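Bifunctional endomannanase/endoglucanase (Caldanaerobius polysaccharolyticus, PDB 3W0K) probably hydrolyses internal beta-linkages of mannan and of cellulose-like glucan, acting as a glycoside hydrolase family 5 enzyme with a TIM-barrel fold. Local coordinates at residues A[219-222]-A[223-227]. Residues are numbered along the deposited sequence; the frame is centred on the assembly and turned at random.
Sequences EPYY and PDLLW
Tyr222 lays one face of its ring over Pro223, the residue that follows it. Pro223 CA stands 3.5 Å from the ring centroid, 20° off the normal, which meets the geometry of a CH-pi contact. The peptide bond between the two is cis, and this aromatic-cis-proline pairing is well known: the cis bond brings the proline under the ring of the preceding residue. Tyr222 has CG anti to its N (chi1 -166°), which places the ring beside the carbonyl carbon, over the proline that follows, while its CD1 edge passes 4.4 Å from Leu225 CB.

Tyr221 makes the second overlap, reaching forward over the turn. Its CG sits between the backbone N and carbonyl carbon (chi1 53°), which directs the ring at Leu225, whose CD1 lies over one face, 3.7 Å from the Tyr221 centroid. The edge of the same ring faces main chain, with CE1 3.4 Å from Asp224 O. Beyond it, the phenol oxygen accepts a nearly straight hydrogen bond from the backbone, Leu226 N to Tyr221 OH at 3.1 Å, tying this side chain to the middle residue of strand 225-227. Tyr221 O, buried against Leu225 CB at 3.3 Å, has no polar partner in the model.

The Tyr222 hydroxyl is hydrogen-bonded to Asp276, and its ring meets Trp273 edge-to-face; an alanine at Tyr222 would probably strip Pro223 of its aromatic cover and leave Asp276 without this phenol partner.

Opposite Trp232 the chain carries a G1 beta bulge, formed by Asp224 and Leu225, with Asp224 in the left-handed region of backbone space, where the strand pairs antiparallel with 230-232. This small hairpin lies outside the eight-stranded barrel, with Leu225 packed on helix 201-204 and Tyr222 touching both that helix and helix 267-284.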
ATOM      1  N   GLU A 219     -15.692 -21.705  -2.551  1.00 29.35           N
ATOM      2  CA  GLU A 219     -15.238 -21.391  -1.199  1.00 28.33           C
ATOM      3  C   GLU A 219     -13.744 -21.707  -1.134  1.00 26.33           C
ATOM      4  O   GLU A 219     -13.324 -22.825  -1.439  1.00 25.34           O
ATOM      5  CB  GLU A 219     -16.009 -22.216  -0.165  1.00 31.41           C
ATOM      6  CG  GLU A 219     -15.747 -21.799   1.277  1.00 35.88           C
ATOM      7  CD  GLU A 219     -16.620 -22.535   2.279  1.00 38.68           C
ATOM      8  OE1 GLU A 219     -17.828 -22.718   2.007  1.00 40.18           O
ATOM      9  OE2 GLU A 219     -16.099 -22.922   3.347  1.00 41.26           O
ATOM     10  N   PRO A 220     -12.919 -20.711  -0.770  1.00 23.96           N
ATOM     11  CA  PRO A 220     -11.469 -20.889  -0.680  1.00 22.99           C
ATOM     12  C   PRO A 220     -11.001 -21.996   0.249  1.00 21.87           C
ATOM     13  O   PRO A 220     -11.531 -22.185   1.345  1.00 22.78           O
ATOM     14  CB  PRO A 220     -10.986 -19.525  -0.178  1.00 22.80           C
ATOM     15  CG  PRO A 220     -12.012 -18.591  -0.682  1.00 23.41           C
ATOM     16  CD  PRO A 220     -13.289 -19.336  -0.404  1.00 24.52           C
ATOM     17  N   TYR A 221     -10.005 -22.731  -0.228  1.00 20.92           N
ATOM     18  CA  TYR A 221      -9.365 -23.805   0.515  1.00 19.70           C
ATOM     19  C   TYR A 221      -7.880 -23.592   0.228  1.00 19.60           C
ATOM     20  O   TYR A 221      -7.523 -23.003  -0.795  1.00 19.95           O
ATOM     21  CB  TYR A 221      -9.843 -25.183   0.040  1.00 21.15           C
ATOM     22  CG  TYR A 221      -9.726 -25.408  -1.447  1.00 20.37           C
ATOM     23  CD1 TYR A 221      -8.593 -26.007  -1.993  1.00 21.47           C
ATOM     24  CD2 TYR A 221     -10.741 -25.003  -2.313  1.00 22.30           C
ATOM     25  CE1 TYR A 221      -8.470 -26.196  -3.365  1.00 20.85           C
ATOM     26  CE2 TYR A 221     -10.630 -25.187  -3.688  1.00 22.47           C
ATOM     27  CZ  TYR A 221      -9.490 -25.782  -4.205  1.00 22.38           C
ATOM     28  OH  TYR A 221      -9.362 -25.945  -5.563  1.00 24.25           O
ATOM     29  N   TYR A 222      -7.020 -24.037   1.134  1.00 17.98           N
ATOM     30  CA  TYR A 222      -5.587 -23.840   0.963  1.00 18.08           C
ATOM     31  C   TYR A 222      -4.834 -24.845   1.834  1.00 17.44           C
ATOM     32  O   TYR A 222      -5.279 -25.161   2.939  1.00 19.40           O
ATOM     33  CB  TYR A 222      -5.240 -22.395   1.369  1.00 17.06           C
ATOM     34  CG  TYR A 222      -3.870 -21.936   0.939  1.00 15.45           C
ATOM     35  CD1 TYR A 222      -3.632 -21.518  -0.372  1.00 14.53           C
ATOM     36  CD2 TYR A 222      -2.800 -21.957   1.830  1.00 14.69           C
ATOM     37  CE1 TYR A 222      -2.360 -21.141  -0.785  1.00 14.76           C
ATOM     38  CE2 TYR A 222      -1.528 -21.583   1.429  1.00 14.88           C
ATOM     39  CZ  TYR A 222      -1.312 -21.180   0.120  1.00 13.41           C
ATOM     40  OH  TYR A 222      -0.044 -20.841  -0.281  1.00 15.56           O
ATOM     41  N   PRO A 223      -3.671 -25.338   1.370  1.00 17.67           N
ATOM     42  CA  PRO A 223      -2.979 -25.048   0.108  1.00 17.04           C
ATOM     43  C   PRO A 223      -3.557 -25.728  -1.132  1.00 17.96           C
ATOM     44  O   PRO A 223      -4.567 -26.429  -1.065  1.00 17.71           O
ATOM     45  CB  PRO A 223      -1.565 -25.544   0.387  1.00 18.15           C
ATOM     46  CG  PRO A 223      -1.826 -26.763   1.215  1.00 18.63           C
ATOM     47  CD  PRO A 223      -2.867 -26.264   2.192  1.00 17.84           C
ATOM     48  N   ASP A 224      -2.892 -25.492  -2.262  1.00 17.81           N
ATOM     49  CA  ASP A 224      -3.261 -26.055  -3.559  1.00 18.92           C
ATOM     50  C   ASP A 224      -4.606 -25.576  -4.099  1.00 20.12           C
ATOM     51  O   ASP A 224      -5.378 -26.356  -4.659  1.00 21.18           O
ATOM     52  CB  ASP A 224      -3.209 -27.588  -3.513  1.00 19.55           C
ATOM     53  CG  ASP A 224      -1.825 -28.124  -3.168  1.00 20.69           C
ATOM     54  OD1 ASP A 224      -0.840 -27.354  -3.180  1.00 19.74           O
ATOM     55  OD2 ASP A 224      -1.722 -29.335  -2.883  1.00 21.85           O
ATOM     56  N   LEU A 225      -4.863 -24.278  -3.958  1.00 19.40           N
ATOM     57  CA  LEU A 225      -6.105 -23.683  -4.439  1.00 19.03           C
ATOM     58  C   LEU A 225      -6.052 -23.551  -5.956  1.00 20.29           C
ATOM     59  O   LEU A 225      -5.129 -22.946  -6.500  1.00 19.55           O
ATOM     60  CB  LEU A 225      -6.319 -22.302  -3.808  1.00 18.74           C
ATOM     61  CG  LEU A 225      -7.509 -21.469  -4.300  1.00 17.69           C
ATOM     62  CD1 LEU A 225      -8.814 -22.198  -4.036  1.00 20.42           C
ATOM     63  CD2 LEU A 225      -7.517 -20.117  -3.605  1.00 19.75           C
ATOM     64  N   LEU A 226      -7.030 -24.148  -6.632  1.00 21.95           N
ATOM     65  CA  LEU A 226      -7.097 -24.083  -8.085  1.00 24.53           C
ATOM     66  C   LEU A 226      -7.796 -22.782  -8.469  1.00 23.88           C
ATOM     67  O   LEU A 226      -8.938 -22.542  -8.076  1.00 24.57           O
ATOM     68  CB  LEU A 226      -7.853 -25.298  -8.641  1.00 25.62           C
ATOM     69  CG  LEU A 226      -7.824 -25.595 -10.149  1.00 27.78           C
ATOM     70  CD1 LEU A 226      -8.795 -24.707 -10.904  1.00 30.02           C
ATOM     71  CD2 LEU A 226      -6.409 -25.457 -10.696  1.00 28.64           C
ATOM     72  N   TRP A 227      -7.091 -21.945  -9.223  1.00 24.38           N
ATOM     73  CA  TRP A 227      -7.620 -20.660  -9.664  1.00 25.57           C
ATOM     74  C   TRP A 227      -6.998 -20.294 -11.006  1.00 26.42           C
ATOM     75  O   TRP A 227      -5.774 -20.264 -11.143  1.00 26.93           O
ATOM     76  CB  TRP A 227      -7.307 -19.584  -8.617  1.00 23.61           C
ATOM     77  CG  TRP A 227      -7.756 -18.200  -8.986  1.00 22.96           C
ATOM     78  CD1 TRP A 227      -8.994 -17.825  -9.431  1.00 22.09           C
ATOM     79  CD2 TRP A 227      -6.971 -17.002  -8.928  1.00 21.99           C
ATOM     80  NE1 TRP A 227      -9.027 -16.467  -9.651  1.00 22.06           N
ATOM     81  CE2 TRP A 227      -7.798 -15.939  -9.351  1.00 21.19           C
ATOM     82  CE3 TRP A 227      -5.648 -16.725  -8.559  1.00 21.77           C
ATOM     83  CZ2 TRP A 227      -7.345 -14.617  -9.417  1.00 21.32           C
ATOM     84  CZ3 TRP A 227      -5.197 -15.411  -8.626  1.00 21.75           C
ATOM     85  CH2 TRP A 227      -6.044 -14.374  -9.051  1.00 21.50           C
TER